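Local atomic coordinates of ABC transporter substrate-binding protein (Vibrio cholerae, PDB entry 3LKV), a protein that probably serves as the periplasmic substrate-binding component of an ABC transporter and holds a phenylalanine in the cleft between its two lobes. Residues Q128-I133 with H168-V173; K36-G41 with Y253-L258; A181-A186 with A206-G211; A83-T88 with A104-Q109; F95-D100 with F241-I246. All blocks are in the same frame, centred on the assembly; numbering follows the deposited sequence.

Contact 1 (Q128-I133 with H168-V173); sequences QHVELI and HGIKLV
The Schellman motif that ends helix 152-167 sets His-168 and Ile-170 against Val-130 and Glu-131 of helix 126-136. It links the helix to the second strand of a beta-alpha-beta crossover, strand 142-147 to helix 152-167 to strand 171-176, in one lobe of a periplasmic-binding-protein fold. Gly-169 supplies the positive phi (66°) of the turn; its N bonds back to Ala-166 O, and Ile-170 N bonds to Ala-165 O.

The inner half of the contact is apolar. Val-130 CG1 and Ile-170 CD1 meet tip to tip at 3.9 Å. With CG1 anti to the backbone N (chi1 170°), the valine turns this methyl to the isoleucine, while Leu-161 and Ser-164 also touch the valine. Branched aliphatic residues suit this buried seam, where Ile-143 packs on Ile-170.

The outer half is polar. Glu-131, extended beyond CG, crosses the His-168 side chain at about a right angle, and its CG lies 3.5 Å from His-168 CE1. The carboxylate stands 84° to the imidazole plane, with Glu-131 OE2 at the ring edge, 3.3 Å from His-168 NE2. His-168 NE2 is hydrogen-bonded to Glu-127 OE1 and ND1 to Lys-134 NZ. The lysine bond is most simply read as ND1 accepting, which would probably leave the proton on NE2. Where the two halves join, Val-130 CG1 approaches His-168 CG obliquely, at 4.3 Å.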
# COMPACT_ATOMS: atom_id res chain seq x y z
N GLN A 128 30.75 17.38 -11.37
CA GLN A 128 30.71 17.79 -9.99
C GLN A 128 31.09 16.62 -9.05
O GLN A 128 31.79 16.82 -8.06
CB GLN A 128 29.34 18.39 -9.72
CG GLN A 128 29.17 19.16 -8.47
CD GLN A 128 27.74 19.73 -8.29
OE1 GLN A 128 26.89 19.64 -9.18
NE2 GLN A 128 27.50 20.31 -7.13
N HIS A 129 30.69 15.40 -9.37
CA HIS A 129 31.08 14.27 -8.55
C HIS A 129 32.61 14.02 -8.59
O HIS A 129 33.21 13.68 -7.58
CB HIS A 129 30.36 12.97 -8.99
CG HIS A 129 28.89 12.97 -8.71
ND1 HIS A 129 28.04 12.06 -9.28
CD2 HIS A 129 28.13 13.75 -7.91
CE1 HIS A 129 26.80 12.28 -8.86
NE2 HIS A 129 26.83 13.30 -8.02
N VAL A 130 33.23 14.14 -9.75
CA VAL A 130 34.66 13.95 -9.85
C VAL A 130 35.41 15.01 -9.04
O VAL A 130 36.40 14.70 -8.33
CB VAL A 130 35.11 14.02 -11.30
CG1 VAL A 130 36.66 14.07 -11.41
CG2 VAL A 130 34.48 12.83 -12.06
N GLU A 131 34.95 16.26 -9.16
CA GLU A 131 35.57 17.37 -8.44
C GLU A 131 35.38 17.11 -6.97
O GLU A 131 36.30 17.32 -6.19
CB GLU A 131 35.06 18.77 -8.90
CG GLU A 131 35.56 19.08 -10.36
CD GLU A 131 35.00 20.37 -11.06
OE1 GLU A 131 33.78 20.68 -10.96
OE2 GLU A 131 35.81 21.03 -11.79
N LEU A 132 34.25 16.53 -6.59
CA LEU A 132 34.02 16.26 -5.18
C LEU A 132 34.90 15.10 -4.66
O LEU A 132 35.44 15.19 -3.54
CB LEU A 132 32.55 16.04 -4.95
CG LEU A 132 32.04 15.83 -3.53
CD1 LEU A 132 32.56 16.89 -2.56
CD2 LEU A 132 30.50 15.84 -3.56
N ILE A 133 35.09 14.05 -5.47
CA ILE A 133 35.97 12.95 -5.14
C ILE A 133 37.40 13.47 -4.94
O ILE A 133 38.07 13.09 -4.00
CB ILE A 133 35.95 11.83 -6.22
CG1 ILE A 133 34.63 11.04 -6.18
CG2 ILE A 133 37.06 10.84 -6.01
CD1 ILE A 133 34.37 10.16 -7.52
N HIS A 168 40.43 15.93 -15.73
CA HIS A 168 41.09 16.09 -14.44
C HIS A 168 42.34 15.22 -14.24
O HIS A 168 42.88 15.14 -13.14
CB HIS A 168 40.06 15.90 -13.29
CG HIS A 168 39.16 17.10 -13.12
ND1 HIS A 168 39.39 18.07 -12.17
CD2 HIS A 168 38.07 17.50 -13.82
CE1 HIS A 168 38.46 19.01 -12.28
NE2 HIS A 168 37.66 18.69 -13.27
N GLY A 169 42.80 14.60 -15.31
CA GLY A 169 43.98 13.74 -15.24
C GLY A 169 43.84 12.47 -14.41
O GLY A 169 44.82 11.98 -13.89
N ILE A 170 42.64 11.93 -14.31
CA ILE A 170 42.35 10.77 -13.48
C ILE A 170 42.10 9.57 -14.40
O ILE A 170 41.32 9.64 -15.35
CB ILE A 170 41.10 11.03 -12.58
CG1 ILE A 170 41.45 12.06 -11.50
CG2 ILE A 170 40.57 9.77 -11.93
CD1 ILE A 170 40.22 12.65 -10.85
N LYS A 171 42.78 8.49 -14.10
CA LYS A 171 42.64 7.25 -14.80
C LYS A 171 41.33 6.56 -14.36
O LYS A 171 40.98 6.61 -13.18
CB LYS A 171 43.87 6.40 -14.44
CG LYS A 171 43.89 4.98 -15.02
CD LYS A 171 45.17 4.20 -14.55
CE LYS A 171 45.44 2.94 -15.40
NZ LYS A 171 44.59 1.76 -15.06
N LEU A 172 40.58 6.00 -15.31
CA LEU A 172 39.37 5.22 -15.05
C LEU A 172 39.67 3.76 -15.12
O LEU A 172 40.20 3.34 -16.07
CB LEU A 172 38.29 5.48 -16.12
CG LEU A 172 37.40 6.67 -15.88
CD1 LEU A 172 36.24 6.67 -16.93
CD2 LEU A 172 36.86 6.60 -14.44
N VAL A 173 39.29 2.99 -14.13
CA VAL A 173 39.40 1.56 -14.17
C VAL A 173 37.99 0.98 -14.22
O VAL A 173 37.23 1.15 -13.30
CB VAL A 173 40.08 1.04 -12.92
CG1 VAL A 173 40.21 -0.48 -13.01
CG2 VAL A 173 41.46 1.70 -12.76

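Contact 2 (K36-G41 with Y253-L258); sequences KGYEEG and YVAAIL
Leu-258 and Tyr-38 meet in a CH-pi contact: the leucine CD1 stands over one face of the tyrosine ring, 4.0 Å from its centroid and 17° off the normal. Leu-258 CD1 is displaced toward the rim, 3.9 Å from Tyr-38 CZ. The two side chains come from opposite directions. The aromatic ring offers a broad flat face to the branched end of the leucine, and Leu-258 CB lies 3.9 Å from Tyr-38 OH.

Plain apolar contact is centred on Ala-255, whose CB lies 4.1 Å from Tyr-38 CE2 and 4.0 Å from Lys-36 CG. A methyl group is small enough to let both neighbours approach the helix. Within the fold, helix 243-258 here meets the loop of the crossover that runs from strand 9-15 through helix 20-35 to strand 44-50, and both Tyr-38 and Leu-258 touch Ala-9 of the sheet. Gly-37 (phi 87°) is the C' residue of the Schellman motif ending helix 20-35.

The polar bonds lie around the edges. Tyr-38 OH hydrogen-bonds Glu-259 OE2, just past the helix. Lys-36 bends at chi2 (-70°), giving its methylenes to Ala-255 while its NZ makes a long, weak ion pair with Asp-252. Asn-43 braces the loop through Gly-37 O and Glu-39 N.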
# COMPACT_ATOMS: atom_id res chain seq x y z
N LYS A 36 -2.90 16.06 -5.45
CA LYS A 36 -3.64 16.59 -6.61
C LYS A 36 -5.11 16.14 -6.67
O LYS A 36 -5.77 16.39 -7.66
CB LYS A 36 -2.98 16.16 -7.93
CG LYS A 36 -1.54 16.67 -8.19
CD LYS A 36 -1.57 18.15 -8.45
CE LYS A 36 -0.27 18.66 -9.01
NZ LYS A 36 -0.57 19.93 -9.73
N GLY A 37 -5.62 15.47 -5.64
CA GLY A 37 -6.98 14.95 -5.65
C GLY A 37 -7.20 13.55 -6.24
O GLY A 37 -8.35 13.14 -6.43
N TYR A 38 -6.12 12.80 -6.53
CA TYR A 38 -6.25 11.40 -6.97
C TYR A 38 -5.86 10.43 -5.84
O TYR A 38 -4.69 10.31 -5.50
CB TYR A 38 -5.44 11.13 -8.23
CG TYR A 38 -5.88 11.98 -9.40
CD1 TYR A 38 -6.95 11.63 -10.20
CD2 TYR A 38 -5.26 13.18 -9.65
CE1 TYR A 38 -7.37 12.46 -11.24
CE2 TYR A 38 -5.66 13.99 -10.69
CZ TYR A 38 -6.71 13.64 -11.46
OH TYR A 38 -7.03 14.50 -12.47
N GLU A 39 -6.86 9.75 -5.30
CA GLU A 39 -6.69 8.92 -4.13
C GLU A 39 -7.09 7.50 -4.42
O GLU A 39 -8.20 7.24 -4.91
CB GLU A 39 -7.61 9.37 -3.00
CG GLU A 39 -7.14 10.44 -2.09
CD GLU A 39 -8.14 10.61 -0.89
OE1 GLU A 39 -8.22 9.68 -0.04
OE2 GLU A 39 -8.87 11.63 -0.83
N GLU A 40 -6.23 6.59 -3.99
CA GLU A 40 -6.45 5.17 -4.14
C GLU A 40 -7.65 4.81 -3.34
O GLU A 40 -7.83 5.31 -2.27
CB GLU A 40 -5.30 4.39 -3.55
CG GLU A 40 -4.09 4.24 -4.44
CD GLU A 40 -3.25 3.05 -3.98
OE1 GLU A 40 -2.63 3.19 -2.90
OE2 GLU A 40 -3.29 1.98 -4.64
N GLY A 41 -8.50 3.96 -3.85
CA GLY A 41 -9.74 3.65 -3.14
C GLY A 41 -10.91 4.53 -3.55
O GLY A 41 -12.06 4.19 -3.30
N TYR A 253 3.03 15.96 -13.88
CA TYR A 253 2.87 15.55 -15.27
C TYR A 253 1.64 14.63 -15.43
O TYR A 253 0.76 14.80 -16.31
CB TYR A 253 4.15 14.80 -15.76
CG TYR A 253 5.37 15.66 -16.07
CD1 TYR A 253 5.69 16.00 -17.39
CD2 TYR A 253 6.21 16.09 -15.06
CE1 TYR A 253 6.76 16.80 -17.71
CE2 TYR A 253 7.35 16.94 -15.38
CZ TYR A 253 7.60 17.27 -16.70
OH TYR A 253 8.69 18.04 -17.05
N VAL A 254 1.58 13.61 -14.60
CA VAL A 254 0.45 12.69 -14.67
C VAL A 254 -0.90 13.45 -14.51
O VAL A 254 -1.80 13.26 -15.30
CB VAL A 254 0.58 11.59 -13.62
CG1 VAL A 254 -0.68 10.76 -13.58
CG2 VAL A 254 1.81 10.72 -13.91
N ALA A 255 -1.01 14.34 -13.54
CA ALA A 255 -2.29 15.07 -13.36
C ALA A 255 -2.58 15.94 -14.58
O ALA A 255 -3.74 16.00 -15.02
CB ALA A 255 -2.36 15.89 -12.07
N ALA A 256 -1.56 16.59 -15.13
CA ALA A 256 -1.80 17.48 -16.27
C ALA A 256 -2.30 16.64 -17.43
O ALA A 256 -3.23 17.01 -18.12
CB ALA A 256 -0.51 18.28 -16.63
N ILE A 257 -1.76 15.45 -17.60
CA ILE A 257 -2.19 14.61 -18.73
C ILE A 257 -3.63 14.15 -18.52
O ILE A 257 -4.45 14.13 -19.45
CB ILE A 257 -1.22 13.42 -18.93
CG1 ILE A 257 0.11 13.99 -19.44
CG2 ILE A 257 -1.79 12.35 -19.88
CD1 ILE A 257 1.31 13.05 -19.46
N LEU A 258 -3.93 13.75 -17.31
CA LEU A 258 -5.26 13.25 -16.99
C LEU A 258 -6.30 14.34 -17.27
O LEU A 258 -7.41 14.03 -17.59
CB LEU A 258 -5.33 12.82 -15.50
CG LEU A 258 -4.66 11.46 -15.17
CD1 LEU A 258 -4.63 11.25 -13.70
CD2 LEU A 258 -5.36 10.29 -15.86

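Contact 3 (A181-A186 with A206-G211); sequences ADVQSA and ASAIEG
Gln-184 lies alongside the backbone of Gly-211, and nearly every atom of its side chain meets that one residue. Gln-184 CB begins 3.7 Å from Gly-211 O. Gln-184 CG, placed anti to the backbone N (chi1 180°), comes closer, 3.4 Å from the same Gly-211 O. The chain stays extended, which brings the amide carbon Gln-184 CD to 3.7 Å from Gly-211 O and carries Gln-184 OE1 on to Gly-211 CA, at 3.5 Å. Glycine suits the position because it has no side chain to hold the glutamine off: the Gln-184 CA and Gly-211 CA atoms are only 4.9 Å apart. The glutamine also touches Val-214 and Ala-215 of helix 209-218.

One residue earlier, Val-183 turns to the methyl of Ala-208. Its CB is 3.6 Å from Ala-208 CB, and its two methyls lie close to that same atom, CG1 at 3.9 Å. The short alanine lets the branched valine come close at the N-cap position of helix 209-218, where the chain kinks out of helix 203-207.

Helix 183-191, which leads from strand 171-176 to strand 196-199, thus packs beside the start of helix 209-218, the crossover between strands 196-199 and 223-225. Met-212 adds to the seam from helix 209-218, and helix 203-207 brings Ala-206 to the bound phenylalanine.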
# COMPACT_ATOMS: atom_id res chain seq x y z
N ALA A 181 24.07 -9.99 -9.83
CA ALA A 181 24.86 -10.99 -9.17
C ALA A 181 26.32 -10.98 -9.61
O ALA A 181 27.11 -11.58 -8.96
CB ALA A 181 24.24 -12.43 -9.38
N ASP A 182 26.68 -10.30 -10.70
CA ASP A 182 28.09 -10.18 -11.08
C ASP A 182 28.73 -8.91 -10.50
O ASP A 182 29.92 -8.68 -10.74
CB ASP A 182 28.29 -10.00 -12.60
CG ASP A 182 27.57 -11.04 -13.46
OD1 ASP A 182 27.46 -12.21 -13.10
OD2 ASP A 182 27.17 -10.63 -14.56
N VAL A 183 27.97 -8.05 -9.83
CA VAL A 183 28.51 -6.74 -9.43
C VAL A 183 29.62 -6.87 -8.40
O VAL A 183 30.65 -6.18 -8.47
CB VAL A 183 27.40 -5.80 -8.92
CG1 VAL A 183 27.99 -4.66 -8.07
CG2 VAL A 183 26.58 -5.27 -10.16
N GLN A 184 29.47 -7.80 -7.47
CA GLN A 184 30.50 -7.97 -6.44
C GLN A 184 31.85 -8.46 -7.03
O GLN A 184 32.92 -7.90 -6.76
CB GLN A 184 29.98 -8.87 -5.31
CG GLN A 184 31.01 -9.09 -4.21
CD GLN A 184 30.44 -9.81 -2.96
OE1 GLN A 184 29.27 -9.89 -2.75
NE2 GLN A 184 31.31 -10.31 -2.15
N SER A 185 31.79 -9.47 -7.89
CA SER A 185 33.00 -9.92 -8.60
C SER A 185 33.65 -8.80 -9.43
O SER A 185 34.85 -8.70 -9.46
CB SER A 185 32.67 -11.01 -9.60
OG SER A 185 32.17 -12.10 -8.93
N ALA A 186 32.85 -8.07 -10.19
CA ALA A 186 33.36 -6.93 -10.95
C ALA A 186 34.05 -5.92 -10.02
O ALA A 186 35.14 -5.48 -10.32
CB ALA A 186 32.22 -6.24 -11.74
N ALA A 206 22.84 -0.39 -8.21
CA ALA A 206 21.96 -0.06 -7.10
C ALA A 206 21.41 -1.33 -6.44
O ALA A 206 21.34 -1.42 -5.25
CB ALA A 206 20.80 0.89 -7.53
N SER A 207 21.07 -2.34 -7.20
CA SER A 207 20.44 -3.51 -6.62
C SER A 207 21.46 -4.46 -5.97
O SER A 207 21.09 -5.40 -5.31
CB SER A 207 19.62 -4.23 -7.70
OG SER A 207 20.52 -4.95 -8.54
N ALA A 208 22.75 -4.20 -6.15
CA ALA A 208 23.80 -5.01 -5.60
C ALA A 208 24.80 -4.17 -4.81
O ALA A 208 25.93 -4.56 -4.65
CB ALA A 208 24.52 -5.75 -6.73
N ILE A 209 24.38 -3.01 -4.32
CA ILE A 209 25.29 -2.07 -3.71
C ILE A 209 25.95 -2.69 -2.46
O ILE A 209 27.13 -2.47 -2.20
CB ILE A 209 24.57 -0.72 -3.40
CG1 ILE A 209 25.55 0.36 -2.96
CG2 ILE A 209 23.46 -0.88 -2.32
CD1 ILE A 209 26.44 0.88 -4.04
N GLU A 210 25.22 -3.52 -1.72
CA GLU A 210 25.79 -4.18 -0.53
C GLU A 210 26.99 -5.05 -0.91
O GLU A 210 28.00 -5.03 -0.22
CB GLU A 210 24.74 -4.97 0.27
CG GLU A 210 23.53 -4.09 0.68
CD GLU A 210 22.85 -4.45 2.01
OE1 GLU A 210 23.56 -4.85 2.98
OE2 GLU A 210 21.60 -4.29 2.10
N GLY A 211 26.87 -5.80 -2.00
CA GLY A 211 27.96 -6.62 -2.48
C GLY A 211 29.12 -5.78 -2.99
O GLY A 211 30.30 -6.13 -2.79

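Contact 4 (A83-T88 with A104-Q109); sequences ALVSAT and AKLVKQ
Val-85 and Leu-106 form the apolar heart of a junction in a Rossmann-like lobe. Here helix 78-87, the crossover between strands 72-76 and 93-98, meets the loop that leads to strand 117-121. Val-85 CG2 touches Leu-106 CD2 at 3.8 Å, the two side chains crossing obliquely. The leucine's first bond is not aimed at the helix, but with CG anti to the carbonyl carbon (chi1 -58°) its branched end swings nearer and delivers CD2 to the valine. A leucine is long enough for this, and it also touches Ala-81 and Gln-82 one turn earlier on the helix. The compact valine keeps the approach close, with Val-85 CA 6.6 Å from Leu-106 CA, and rests on Ile-93 as well.

One polar bond ties the two parts: Gln-82 NE2 hydrogen-bonds Ala-104 O, joining the loop to the helix just before the leucine. Lys-105 takes a positive phi (69°), and its side chain leads away from the helix, as suits a charged residue at the surface. The other valine methyl, Val-85 CG1, faces the loop backbone at Lys-105 O, 4.4 Å away.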
# COMPACT_ATOMS: atom_id res chain seq x y z
N ALA A 83 10.75 -0.09 -22.60
CA ALA A 83 9.77 -1.11 -23.00
C ALA A 83 8.39 -0.51 -23.22
O ALA A 83 7.60 -0.97 -24.08
CB ALA A 83 9.70 -2.23 -21.95
N LEU A 84 8.05 0.52 -22.44
CA LEU A 84 6.74 1.16 -22.62
C LEU A 84 6.66 1.87 -23.98
O LEU A 84 5.64 1.78 -24.70
CB LEU A 84 6.46 2.12 -21.50
CG LEU A 84 6.20 1.58 -20.07
CD1 LEU A 84 6.03 2.72 -19.16
CD2 LEU A 84 5.01 0.63 -20.00
N VAL A 85 7.71 2.59 -24.34
CA VAL A 85 7.77 3.33 -25.61
C VAL A 85 7.65 2.40 -26.81
O VAL A 85 7.02 2.75 -27.84
CB VAL A 85 9.04 4.22 -25.69
CG1 VAL A 85 9.26 4.74 -27.17
CG2 VAL A 85 8.88 5.34 -24.70
N SER A 86 8.18 1.20 -26.65
CA SER A 86 8.02 0.18 -27.68
C SER A 86 6.56 -0.36 -27.78
O SER A 86 6.02 -0.63 -28.86
CB SER A 86 9.08 -0.89 -27.46
OG SER A 86 8.72 -1.99 -28.25
N ALA A 87 5.89 -0.46 -26.63
CA ALA A 87 4.56 -1.12 -26.53
C ALA A 87 3.40 -0.21 -26.86
O ALA A 87 2.26 -0.67 -27.18
CB ALA A 87 4.39 -1.71 -25.12
N THR A 88 3.64 1.10 -26.78
CA THR A 88 2.61 2.03 -27.20
C THR A 88 3.15 3.34 -27.75
O THR A 88 4.04 3.93 -27.18
CB THR A 88 1.61 2.36 -26.07
OG1 THR A 88 0.53 3.15 -26.63
CG2 THR A 88 2.28 3.18 -24.94
N ALA A 104 18.49 7.48 -24.47
CA ALA A 104 17.72 6.24 -24.31
C ALA A 104 16.67 6.12 -25.36
O ALA A 104 15.95 5.11 -25.38
CB ALA A 104 17.06 6.18 -22.92
N LYS A 105 16.52 7.13 -26.21
CA LYS A 105 15.53 7.07 -27.30
C LYS A 105 14.09 7.11 -26.86
O LYS A 105 13.19 6.62 -27.53
CB LYS A 105 15.78 5.84 -28.21
CG LYS A 105 17.21 5.90 -28.86
CD LYS A 105 17.47 4.79 -29.93
CE LYS A 105 18.90 4.98 -30.61
NZ LYS A 105 19.42 3.79 -31.42
N LEU A 106 13.85 7.72 -25.73
CA LEU A 106 12.51 7.93 -25.27
C LEU A 106 11.88 9.18 -25.89
O LEU A 106 10.67 9.20 -26.16
CB LEU A 106 12.56 8.12 -23.76
CG LEU A 106 13.17 6.99 -22.98
CD1 LEU A 106 13.08 7.38 -21.50
CD2 LEU A 106 12.46 5.65 -23.33
N VAL A 107 12.69 10.22 -26.05
CA VAL A 107 12.29 11.43 -26.72
C VAL A 107 13.36 11.90 -27.73
O VAL A 107 14.56 11.66 -27.54
CB VAL A 107 11.98 12.56 -25.70
CG1 VAL A 107 10.84 12.15 -24.72
CG2 VAL A 107 13.23 12.98 -24.98
N LYS A 108 12.95 12.59 -28.78
CA LYS A 108 13.91 13.16 -29.73
C LYS A 108 14.70 14.33 -29.09
O LYS A 108 15.87 14.55 -29.39
CB LYS A 108 13.16 13.62 -30.98
CG LYS A 108 14.13 13.83 -32.17
CD LYS A 108 13.50 14.47 -33.41
CE LYS A 108 14.60 15.22 -34.19
NZ LYS A 108 14.22 15.48 -35.58
N GLN A 109 14.05 15.09 -28.23
CA GLN A 109 14.70 16.18 -27.51
C GLN A 109 13.86 16.52 -26.27
O GLN A 109 12.69 16.19 -26.19
CB GLN A 109 14.87 17.44 -28.40
CG GLN A 109 13.57 18.24 -28.72
CD GLN A 109 12.77 17.64 -29.87
OE1 GLN A 109 13.32 17.19 -30.86
NE2 GLN A 109 11.46 17.65 -29.75

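Contact 5 (F95-D100 with F241-I246); sequences FTAVTD and FDYYQI. With PHE (phenylalanine), chain B.
Ala-97 and Tyr-243 touch beside the bound phenylalanine, in the interlobe cleft of the periplasmic-binding-protein fold. Their own contact is slight: Ala-97 CB lies at the edge of the tyrosine ring, 4.0 Å from Tyr-243 CE2.

Residues 95-100 grip the polar end of the ligand. The ligand N donates to Ala-97 O at 2.9 Å and to Thr-99 OG1 at 2.8 Å, while Thr-99 N donates to the ligand O at 3.0 Å (156°). Thr-99 therefore serves both ammonium and carboxylate, one through its hydroxyl and the other through its peptide. Tyr-243 meets the aromatic end, its CZ 3.6 Å from the ligand CE2, with the two groups set obliquely. Thr-78, Asp-122 and Asn-203 add further bonds to the ligand.

The second shell positions these groups. Tyr-243 OH bonds Asp-122 OD2, the same oxygen that binds the ligand, which probably helps to hold both in place. Ala-97 turns the chain at a corner of positive phi (56°) that presents its carbonyl. Behind it, Thr-96 OG1 packs against Ile-246 CG2 at 3.4 Å and hydrogen-bonds Thr-250 OG1, so this buried hydroxyl has a partner one turn further along helix 243-258.

Asp-242 caps that helix. Its OD1 accepts from Gln-245 N at 3.3 Å, met from well above the carboxylate plane, and more weakly from Tyr-244 N at 3.1 Å.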
# COMPACT_ATOMS: atom_id res chain seq x y z
N PHE A 95 7.89 9.18 -18.11
CA PHE A 95 9.00 8.47 -17.52
C PHE A 95 9.50 9.31 -16.38
O PHE A 95 9.23 10.53 -16.30
CB PHE A 95 10.13 8.21 -18.52
CG PHE A 95 10.68 9.47 -19.17
CD1 PHE A 95 11.54 10.30 -18.50
CD2 PHE A 95 10.34 9.78 -20.46
CE1 PHE A 95 12.04 11.42 -19.09
CE2 PHE A 95 10.84 10.92 -21.08
CZ PHE A 95 11.69 11.73 -20.39
N THR A 96 10.20 8.64 -15.48
CA THR A 96 10.73 9.27 -14.32
C THR A 96 11.98 8.57 -13.83
O THR A 96 12.17 7.42 -14.04
CB THR A 96 9.65 9.44 -13.24
OG1 THR A 96 10.17 10.30 -12.23
CG2 THR A 96 9.18 8.10 -12.61
N ALA A 97 12.87 9.34 -13.24
CA ALA A 97 14.16 8.89 -12.78
C ALA A 97 14.91 8.25 -13.92
O ALA A 97 15.56 7.20 -13.77
CB ALA A 97 14.01 7.90 -11.55
N VAL A 98 14.82 8.90 -15.09
CA VAL A 98 15.59 8.46 -16.26
C VAL A 98 16.80 9.39 -16.48
O VAL A 98 16.67 10.61 -16.62
CB VAL A 98 14.74 8.42 -17.51
CG1 VAL A 98 15.63 8.34 -18.76
CG2 VAL A 98 13.68 7.26 -17.39
N THR A 99 17.98 8.81 -16.52
CA THR A 99 19.22 9.56 -16.53
C THR A 99 19.36 10.44 -17.79
O THR A 99 19.65 11.64 -17.70
CB THR A 99 20.41 8.58 -16.43
OG1 THR A 99 20.49 8.06 -15.07
CG2 THR A 99 21.71 9.23 -16.91
N ASP A 100 19.14 9.85 -18.96
CA ASP A 100 19.34 10.56 -20.27
C ASP A 100 18.31 10.09 -21.29
O ASP A 100 18.52 9.14 -22.05
CB ASP A 100 20.74 10.31 -20.77
CG ASP A 100 20.97 10.85 -22.18
OD1 ASP A 100 20.17 11.66 -22.68
OD2 ASP A 100 21.95 10.41 -22.80
N PHE A 241 20.23 13.11 -5.85
CA PHE A 241 18.94 13.81 -5.82
C PHE A 241 18.05 13.22 -4.76
O PHE A 241 18.35 12.16 -4.17
CB PHE A 241 18.23 13.68 -7.17
CG PHE A 241 18.99 14.28 -8.30
CD1 PHE A 241 19.18 15.64 -8.35
CD2 PHE A 241 19.55 13.49 -9.29
CE1 PHE A 241 19.95 16.21 -9.40
CE2 PHE A 241 20.26 14.06 -10.31
CZ PHE A 241 20.48 15.43 -10.36
N ASP A 242 16.96 13.92 -4.52
CA ASP A 242 15.93 13.49 -3.60
C ASP A 242 14.86 12.80 -4.46
O ASP A 242 14.06 13.45 -5.11
CB ASP A 242 15.35 14.70 -2.84
CG ASP A 242 14.23 14.32 -1.89
OD1 ASP A 242 13.68 13.18 -1.98
OD2 ASP A 242 13.89 15.16 -1.05
N TYR A 243 14.88 11.47 -4.50
CA TYR A 243 14.01 10.76 -5.43
C TYR A 243 12.53 10.84 -5.00
O TYR A 243 11.64 10.75 -5.84
CB TYR A 243 14.51 9.32 -5.66
CG TYR A 243 15.69 9.29 -6.57
CD1 TYR A 243 17.00 9.37 -6.07
CD2 TYR A 243 15.53 9.26 -7.94
CE1 TYR A 243 18.09 9.39 -6.95
CE2 TYR A 243 16.58 9.29 -8.80
CZ TYR A 243 17.87 9.38 -8.33
OH TYR A 243 18.93 9.39 -9.22
N TYR A 244 12.27 11.04 -3.70
CA TYR A 244 10.87 11.19 -3.26
C TYR A 244 10.31 12.45 -3.93
O TYR A 244 9.25 12.41 -4.49
CB TYR A 244 10.75 11.22 -1.73
CG TYR A 244 9.36 11.49 -1.25
CD1 TYR A 244 8.45 10.46 -1.09
CD2 TYR A 244 8.95 12.77 -0.96
CE1 TYR A 244 7.15 10.70 -0.65
CE2 TYR A 244 7.65 13.02 -0.49
CZ TYR A 244 6.75 11.99 -0.36
OH TYR A 244 5.46 12.23 0.09
N GLN A 245 11.06 13.55 -3.95
CA GLN A 245 10.56 14.79 -4.54
C GLN A 245 10.42 14.71 -6.03
O GLN A 245 9.55 15.36 -6.62
CB GLN A 245 11.44 16.00 -4.18
CG GLN A 245 11.34 16.44 -2.70
CD GLN A 245 9.89 16.64 -2.21
OE1 GLN A 245 9.02 17.09 -2.96
NE2 GLN A 245 9.65 16.28 -0.96
N ILE A 246 11.31 13.97 -6.66
CA ILE A 246 11.16 13.70 -8.10
C ILE A 246 9.85 12.95 -8.36
O ILE A 246 9.14 13.22 -9.30
CB ILE A 246 12.34 12.82 -8.62
CG1 ILE A 246 13.64 13.62 -8.63
CG2 ILE A 246 12.01 12.21 -10.04
CD1 ILE A 246 14.92 12.72 -8.90
N PHE B . 18.41 7.04 -13.45
CA PHE B . 18.36 5.53 -13.46
C PHE B . 17.81 5.06 -14.84
O PHE B . 17.86 5.89 -15.79
CB PHE B . 17.56 4.96 -12.28
CG PHE B . 18.33 5.00 -10.96
CD1 PHE B . 19.40 4.10 -10.73
CD2 PHE B . 18.03 5.91 -9.98
CE1 PHE B . 20.11 4.14 -9.58
CE2 PHE B . 18.74 5.95 -8.81
CZ PHE B . 19.79 5.09 -8.59
OXT PHE B . 17.36 3.91 -15.06

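Contact 5 is the fully buried one, its centre about 6 Å from the centre of the chain's fold, and the one that hydrogen-bonds the ligand; contact 3 reaches it through Ala-206. The others are partly buried. Contacts 2 and 4 belong to one lobe, contacts 1 and 3 to the other. Helix 243-258 serves contact 5 at its start and contact 2 at its end. Contact 4 touches contact 5: Leu-106 CD1 packs 3.8 Å from Phe-95 CD2. Chemistry follows place: contact 5 adds hydrogen bonds to the ligand to slight packing between its segments, whereas the others rely on aliphatic packing, joined by CH-pi in contact 2, histidine and glutamate in contact 1, and glutamine against backbone in contact 3.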